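Local structure of o-succinylbenzoate synthase (Synechococcus elongatus, 2OZT) at residues A78-P81 against A87-G90; F91-Q96 against G250-L255; E122-S127 against K152-A157. The protein catalyses the dehydration of 2-succinyl-6-hydroxy-2,4-cyclohexadiene-1-carboxylate to 2-succinylbenzoate, a divalent-metal-dependent step on the way to phylloquinone. All blocks are in the same frame, centred on the assembly; numbering follows the deposited sequence.

Overall arrangement
Interactions 1 and 2 share helix 85-97 and touch each other: its first turn meets loop 78-81 in interaction 1, and the next meets the start of helix 252-260 in interaction 2. The former stays within the N-terminal domain, the latter joins it to the barrel. Interaction 3, about 39 Å from interaction 2 between centres, pairs two helices outside the barrel. Buried I80 and A87 carry much of interaction 1, buried T93 and P252 much of interaction 2; in interaction 3 exposed A157 and partly exposed W124 flank a buried L154. No direct hydrogen bond joins any pair of segments: methyls and a bridging water serve interaction 1, methyls against proline and a capping aspartate interaction 2, an indole interaction 3.

Interaction 1 of 3, residues A78-P81 against A87-G90; sequences ATIP and AQFG
I80 and Q88 mark the closest backbone approach, 6.5 Å between their CA atoms, where the irregular loop 78-81 passes the first turn of helix 85-97. No hydrogen bond joins the two segments directly. The I80 side chain points at the helix and touches it with one branch: CG2, set anti to the backbone N (chi1 -63° for CG1), lies 3.9 Å from Q88 CG and 4.1 Å from A87 CB. This methyl therefore meets two successive residues of the helix, while the I80 and Q88 side chains run past one another in opposite directions. Beyond CG the Q88 chain is extended, and its amide carbon lies 4.0 Å from P81 O, a packing distance. Both segments belong to the N-terminal domain of the enolase superfamily, the domain that in this superfamily caps the barrel, and here the chain leaves helix 74-77 and turns back into helix 85-97. Helix 58-67 flanks the junction, with L64 touching I80, P81 and A87, and E56 accepts from the backbone N of A87. The polar link between loop and helix is indirect. One water donates to I80 O at 2.6 Å and accepts from Q88 NE2 at 2.7 Å, bridging loop carbonyl and helix side-chain amide.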
# COMPACT_ATOMS: atom_id res chain seq x y z
N ALA A 78 -5.40 4.79 -22.97
CA ALA A 78 -4.98 3.42 -23.23
C ALA A 78 -3.55 3.33 -23.78
O ALA A 78 -2.95 2.26 -23.74
CB ALA A 78 -5.99 2.69 -24.16
N THR A 79 -2.99 4.46 -24.22
CA THR A 79 -1.61 4.46 -24.74
C THR A 79 -0.60 4.57 -23.59
O THR A 79 0.60 4.41 -23.81
CB THR A 79 -1.34 5.58 -25.77
OG1 THR A 79 -1.42 6.87 -25.14
CG2 THR A 79 -2.34 5.52 -26.91
N ILE A 80 -1.06 4.82 -22.37
CA ILE A 80 -0.11 4.91 -21.25
C ILE A 80 0.60 3.57 -21.05
O ILE A 80 -0.07 2.54 -20.90
CB ILE A 80 -0.79 5.38 -19.95
CG1 ILE A 80 -1.35 6.80 -20.12
CG2 ILE A 80 0.26 5.35 -18.76
CD1 ILE A 80 -2.38 7.20 -19.06
N PRO A 81 1.96 3.54 -21.07
CA PRO A 81 2.67 2.26 -20.95
C PRO A 81 2.33 1.48 -19.68
O PRO A 81 2.20 2.08 -18.61
CB PRO A 81 4.15 2.68 -20.95
CG PRO A 81 4.18 3.99 -21.67
CD PRO A 81 2.88 4.67 -21.32
N ALA A 87 1.17 6.05 -13.08
CA ALA A 87 0.52 6.94 -14.07
C ALA A 87 -0.83 6.39 -14.51
O ALA A 87 -1.79 7.17 -14.61
CB ALA A 87 1.45 7.16 -15.26
N GLN A 88 -0.92 5.09 -14.78
CA GLN A 88 -2.20 4.46 -15.08
C GLN A 88 -3.22 4.72 -13.96
O GLN A 88 -4.38 5.09 -14.22
CB GLN A 88 -2.07 2.96 -15.32
CG GLN A 88 -1.18 2.53 -16.49
CD GLN A 88 -1.08 1.00 -16.57
OE1 GLN A 88 -0.69 0.32 -15.59
NE2 GLN A 88 -1.38 0.45 -17.74
N PHE A 89 -2.82 4.55 -12.71
CA PHE A 89 -3.72 4.82 -11.59
C PHE A 89 -4.14 6.28 -11.57
O PHE A 89 -5.34 6.61 -11.44
CB PHE A 89 -3.02 4.48 -10.26
CG PHE A 89 -3.71 5.04 -9.04
CD1 PHE A 89 -4.73 4.35 -8.41
CD2 PHE A 89 -3.35 6.29 -8.52
CE1 PHE A 89 -5.34 4.83 -7.26
CE2 PHE A 89 -3.97 6.80 -7.37
CZ PHE A 89 -4.97 6.08 -6.74
N GLY A 90 -3.17 7.17 -11.73
CA GLY A 90 -3.52 8.60 -11.65
C GLY A 90 -4.49 9.05 -12.73
O GLY A 90 -5.48 9.73 -12.40
O HOH W 1 -2.33 1.63 -19.98

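Interaction 2 of 3, residues F91-Q96 against G250-L255; sequences FATAWQ and GDPDSL
A92 and T93 of helix 85-97 meet D251 and P252 at the start of helix 252-260, where the CA atoms of A92 and D251 come within 6.1 Å. The apolar contact is two methyls against the P252 ring. A92 CB points at the other segment and lies 4.0 Å from P252 CD; one residue on, T93 CG2 sits 4.0 Å from P252 CG, so the two side chains touch adjacent carbons of the proline. The T93 and P252 side chains cross at about a right angle. T93 CG2 is anti to the carbonyl carbon (chi1 59° for OG1), which puts the methyl against the proline while OG1 bonds back to F89 O within its own helix.

The polar element is a cap. D251 is the N-cap residue of helix 252-260, and its OD1 accepts from D253 N at 2.9 Å with a nearly straight N-H (158°), met from above the carboxylate plane. The same oxygen lies 3.9 Å from A92 CB, so the capping carboxylate also packs against the neighbouring helix. Just before D251, G250 has a positive phi (131°) at which a side chain would strike the preceding carbonyl oxygen. With an alanine in place of D251, the D253 N-H is likely to lose its capping acceptor and the A92 methyl its carboxylate neighbour.

The contact joins the N-terminal domain to the barrel domain. Helix 277-290 touches both partners, A282 on T93 and both L286 and W290 on P252, while elsewhere on helix 85-97 A94 and W95 pack on L35 of strand 23-36.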
# COMPACT_ATOMS: atom_id res chain seq x y z
N PHE A 91 -4.21 8.65 -13.97
CA PHE A 91 -5.12 9.07 -15.05
C PHE A 91 -6.47 8.39 -14.93
O PHE A 91 -7.48 9.04 -15.14
CB PHE A 91 -4.49 8.83 -16.39
CG PHE A 91 -3.53 9.93 -16.79
CD1 PHE A 91 -4.05 11.13 -17.33
CD2 PHE A 91 -2.14 9.81 -16.55
CE1 PHE A 91 -3.19 12.18 -17.71
CE2 PHE A 91 -1.28 10.85 -16.89
CZ PHE A 91 -1.81 12.02 -17.48
N ALA A 92 -6.51 7.12 -14.60
CA ALA A 92 -7.79 6.41 -14.52
C ALA A 92 -8.67 6.98 -13.42
O ALA A 92 -9.88 7.24 -13.62
CB ALA A 92 -7.56 4.91 -14.31
N THR A 93 -8.10 7.24 -12.26
CA THR A 93 -8.86 7.81 -11.14
C THR A 93 -9.28 9.27 -11.40
O THR A 93 -10.38 9.67 -11.02
CB THR A 93 -8.13 7.62 -9.77
OG1 THR A 93 -6.85 8.25 -9.82
CG2 THR A 93 -7.94 6.10 -9.41
N ALA A 94 -8.41 10.04 -12.04
CA ALA A 94 -8.78 11.39 -12.39
C ALA A 94 -9.98 11.35 -13.33
O ALA A 94 -10.94 12.10 -13.11
CB ALA A 94 -7.59 12.10 -13.05
N TRP A 95 -9.90 10.54 -14.37
CA TRP A 95 -11.01 10.49 -15.37
C TRP A 95 -12.31 10.12 -14.67
O TRP A 95 -13.35 10.74 -14.89
CB TRP A 95 -10.69 9.44 -16.42
CG TRP A 95 -11.67 9.41 -17.58
CD1 TRP A 95 -12.71 8.55 -17.74
CD2 TRP A 95 -11.64 10.24 -18.73
NE1 TRP A 95 -13.36 8.82 -18.94
CE2 TRP A 95 -12.72 9.86 -19.56
CE3 TRP A 95 -10.81 11.29 -19.15
CZ2 TRP A 95 -12.99 10.48 -20.79
CZ3 TRP A 95 -11.09 11.92 -20.40
CH2 TRP A 95 -12.17 11.51 -21.18
N GLN A 96 -12.25 9.12 -13.81
CA GLN A 96 -13.48 8.62 -13.20
C GLN A 96 -14.07 9.64 -12.24
O GLN A 96 -15.29 9.64 -12.01
CB GLN A 96 -13.21 7.29 -12.53
CG GLN A 96 -12.96 6.13 -13.53
CD GLN A 96 -14.10 5.91 -14.56
OE1 GLN A 96 -15.28 6.04 -14.24
NE2 GLN A 96 -13.74 5.58 -15.79
N GLY A 250 -1.45 0.25 -10.96
CA GLY A 250 -1.96 0.26 -12.33
C GLY A 250 -3.38 0.76 -12.37
O GLY A 250 -3.87 1.38 -11.41
N ASP A 251 -4.07 0.49 -13.48
CA ASP A 251 -5.50 0.84 -13.57
C ASP A 251 -6.23 0.00 -12.50
O ASP A 251 -6.10 -1.20 -12.51
CB ASP A 251 -5.97 0.45 -14.98
CG ASP A 251 -7.38 0.94 -15.30
OD1 ASP A 251 -8.25 1.03 -14.42
OD2 ASP A 251 -7.62 1.26 -16.49
N PRO A 252 -7.04 0.63 -11.64
CA PRO A 252 -7.81 -0.18 -10.64
C PRO A 252 -8.63 -1.30 -11.31
O PRO A 252 -8.84 -2.37 -10.71
CB PRO A 252 -8.75 0.84 -10.00
CG PRO A 252 -8.01 2.17 -10.14
CD PRO A 252 -7.29 2.08 -11.49
N ASP A 253 -9.06 -1.08 -12.54
CA ASP A 253 -9.85 -2.11 -13.25
C ASP A 253 -9.06 -3.39 -13.41
O ASP A 253 -9.64 -4.48 -13.49
CB ASP A 253 -10.34 -1.63 -14.61
CG ASP A 253 -11.51 -0.69 -14.53
OD1 ASP A 253 -12.13 -0.54 -13.46
OD2 ASP A 253 -11.82 -0.07 -15.59
N SER A 254 -7.73 -3.30 -13.41
CA SER A 254 -6.91 -4.52 -13.49
C SER A 254 -6.99 -5.39 -12.21
O SER A 254 -6.90 -6.61 -12.30
CB SER A 254 -5.45 -4.19 -13.79
OG SER A 254 -5.30 -3.60 -15.07
N LEU A 255 -7.21 -4.77 -11.05
CA LEU A 255 -7.36 -5.59 -9.84
C LEU A 255 -8.72 -6.28 -9.92
O LEU A 255 -8.84 -7.45 -9.67
CB LEU A 255 -7.29 -4.68 -8.61
CG LEU A 255 -7.30 -5.53 -7.33
CD1 LEU A 255 -6.04 -6.41 -7.16
CD2 LEU A 255 -7.43 -4.62 -6.14

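Interaction 3 of 3, residues E122-S127 against K152-A157; sequences EQWQQS and KALLAA
W124 is the one residue of segment 122-127 that touches segment 152-157, and it does so with its indole against L154 and A157. Its CG stands between the backbone N and the carbonyl carbon (chi1 63°), which swings the ring out from helix 120-129 toward helix 144-157. The two segments stay well apart, 9.2 Å between the CA atoms of W124 and L154, and the indole and the L154 side chain together bridge the distance. L154 meets the ring with one methyl: its CG is anti to the backbone N (chi1 178°), which directs the branch toward the indole, and CD1 is the methyl that touches, 3.8 Å from W124 CD1 on the pyrrole part of the ring. The two side chains slide past each other in opposite directions. On the benzo part, W124 CZ2 lies 3.4 Å from A157 O, with CH2 at 3.7 Å from that oxygen. A157 CB is 4.2 Å from W124 NE1. Both L154 CD1 and A157 O approach the ring obliquely. One ring face is covered from its own helix, where Q125 CG sits 3.5 Å above the plane, over its centre; the indole is thus packed by its sequence neighbour as well as by the partner helix.

Both helices belong to the outer layer of the enolase-type (beta/alpha) barrel, with strand 134-138 following the first and leading on to the second. L114 of strand 112-114 and F135 of strand 134-138 touch W124 from the strands; L158 and P159, just past the end of helix 144-157, also touch the W124 side chain, and L121 of helix 120-129 packs on L154.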
# COMPACT_ATOMS: atom_id res chain seq x y z
N GLU A 122 4.99 -1.20 24.48
CA GLU A 122 4.45 -0.00 25.13
C GLU A 122 3.65 0.82 24.13
O GLU A 122 3.03 1.82 24.51
CB GLU A 122 5.57 0.87 25.74
CG GLU A 122 6.48 1.49 24.67
CD GLU A 122 7.92 1.78 25.11
OE1 GLU A 122 8.36 1.27 26.17
OE2 GLU A 122 8.63 2.46 24.35
N GLN A 123 3.63 0.40 22.87
CA GLN A 123 3.01 1.22 21.81
C GLN A 123 1.63 0.74 21.35
O GLN A 123 0.98 1.46 20.58
CB GLN A 123 3.90 1.31 20.57
CG GLN A 123 5.15 2.15 20.77
CD GLN A 123 6.00 2.24 19.52
OE1 GLN A 123 5.69 1.65 18.48
NE2 GLN A 123 7.12 2.97 19.63
N TRP A 124 1.18 -0.42 21.78
CA TRP A 124 -0.11 -0.93 21.27
C TRP A 124 -1.29 -0.36 22.03
O TRP A 124 -2.41 -0.24 21.47
CB TRP A 124 -0.15 -2.48 21.33
CG TRP A 124 -0.04 -3.12 22.70
CD1 TRP A 124 1.07 -3.62 23.29
CD2 TRP A 124 -1.13 -3.34 23.60
NE1 TRP A 124 0.74 -4.15 24.51
CE2 TRP A 124 -0.61 -3.98 24.73
CE3 TRP A 124 -2.51 -3.04 23.56
CZ2 TRP A 124 -1.41 -4.34 25.82
CZ3 TRP A 124 -3.30 -3.37 24.62
CH2 TRP A 124 -2.75 -4.03 25.75
N GLN A 125 -1.07 0.04 23.28
CA GLN A 125 -2.17 0.40 24.17
C GLN A 125 -2.96 1.62 23.70
O GLN A 125 -4.20 1.57 23.72
CB GLN A 125 -1.60 0.61 25.61
CG GLN A 125 -1.03 -0.67 26.26
CD GLN A 125 0.44 -0.89 25.97
OE1 GLN A 125 1.04 -0.33 25.01
NE2 GLN A 125 1.07 -1.74 26.80
N GLN A 126 -2.30 2.71 23.31
CA GLN A 126 -3.03 3.91 22.90
C GLN A 126 -3.78 3.61 21.62
O GLN A 126 -4.92 4.06 21.46
CB GLN A 126 -2.04 5.07 22.72
CG GLN A 126 -2.67 6.36 22.27
CD GLN A 126 -3.38 7.12 23.39
OE1 GLN A 126 -3.36 6.72 24.56
NE2 GLN A 126 -3.99 8.24 23.03
N SER A 127 -3.17 2.84 20.70
CA SER A 127 -3.89 2.48 19.48
C SER A 127 -5.11 1.61 19.75
O SER A 127 -6.20 1.85 19.20
CB SER A 127 -2.96 1.77 18.48
OG SER A 127 -1.91 2.63 18.12
N LYS A 152 6.86 -13.20 22.46
CA LYS A 152 6.20 -13.98 23.50
C LYS A 152 5.47 -13.05 24.51
O LYS A 152 4.31 -13.29 24.86
CB LYS A 152 7.24 -14.90 24.19
CG LYS A 152 6.66 -15.75 25.29
CD LYS A 152 7.69 -16.84 25.68
CE LYS A 152 7.32 -17.52 27.00
NZ LYS A 152 6.04 -18.25 26.89
N ALA A 153 6.15 -11.99 24.94
CA ALA A 153 5.57 -11.03 25.88
C ALA A 153 4.41 -10.24 25.23
O ALA A 153 3.39 -9.97 25.87
CB ALA A 153 6.64 -10.08 26.37
N LEU A 154 4.60 -9.88 23.95
CA LEU A 154 3.58 -9.10 23.23
C LEU A 154 2.32 -9.91 23.07
O LEU A 154 1.20 -9.39 23.28
CB LEU A 154 4.18 -8.65 21.89
CG LEU A 154 3.24 -7.86 20.97
CD1 LEU A 154 2.75 -6.54 21.63
CD2 LEU A 154 3.93 -7.60 19.64
N LEU A 155 2.47 -11.18 22.70
CA LEU A 155 1.29 -12.01 22.53
C LEU A 155 0.55 -12.24 23.83
O LEU A 155 -0.68 -12.30 23.84
CB LEU A 155 1.64 -13.35 21.90
CG LEU A 155 2.12 -13.33 20.46
CD1 LEU A 155 2.63 -14.71 20.10
CD2 LEU A 155 0.96 -12.90 19.56
N ALA A 156 1.30 -12.37 24.92
CA ALA A 156 0.68 -12.48 26.25
C ALA A 156 -0.06 -11.23 26.69
O ALA A 156 -1.09 -11.33 27.38
CB ALA A 156 1.74 -12.87 27.26
N ALA A 157 0.46 -10.06 26.32
CA ALA A 157 -0.11 -8.78 26.72
C ALA A 157 -1.30 -8.29 25.87
O ALA A 157 -2.18 -7.62 26.38
CB ALA A 157 0.97 -7.74 26.69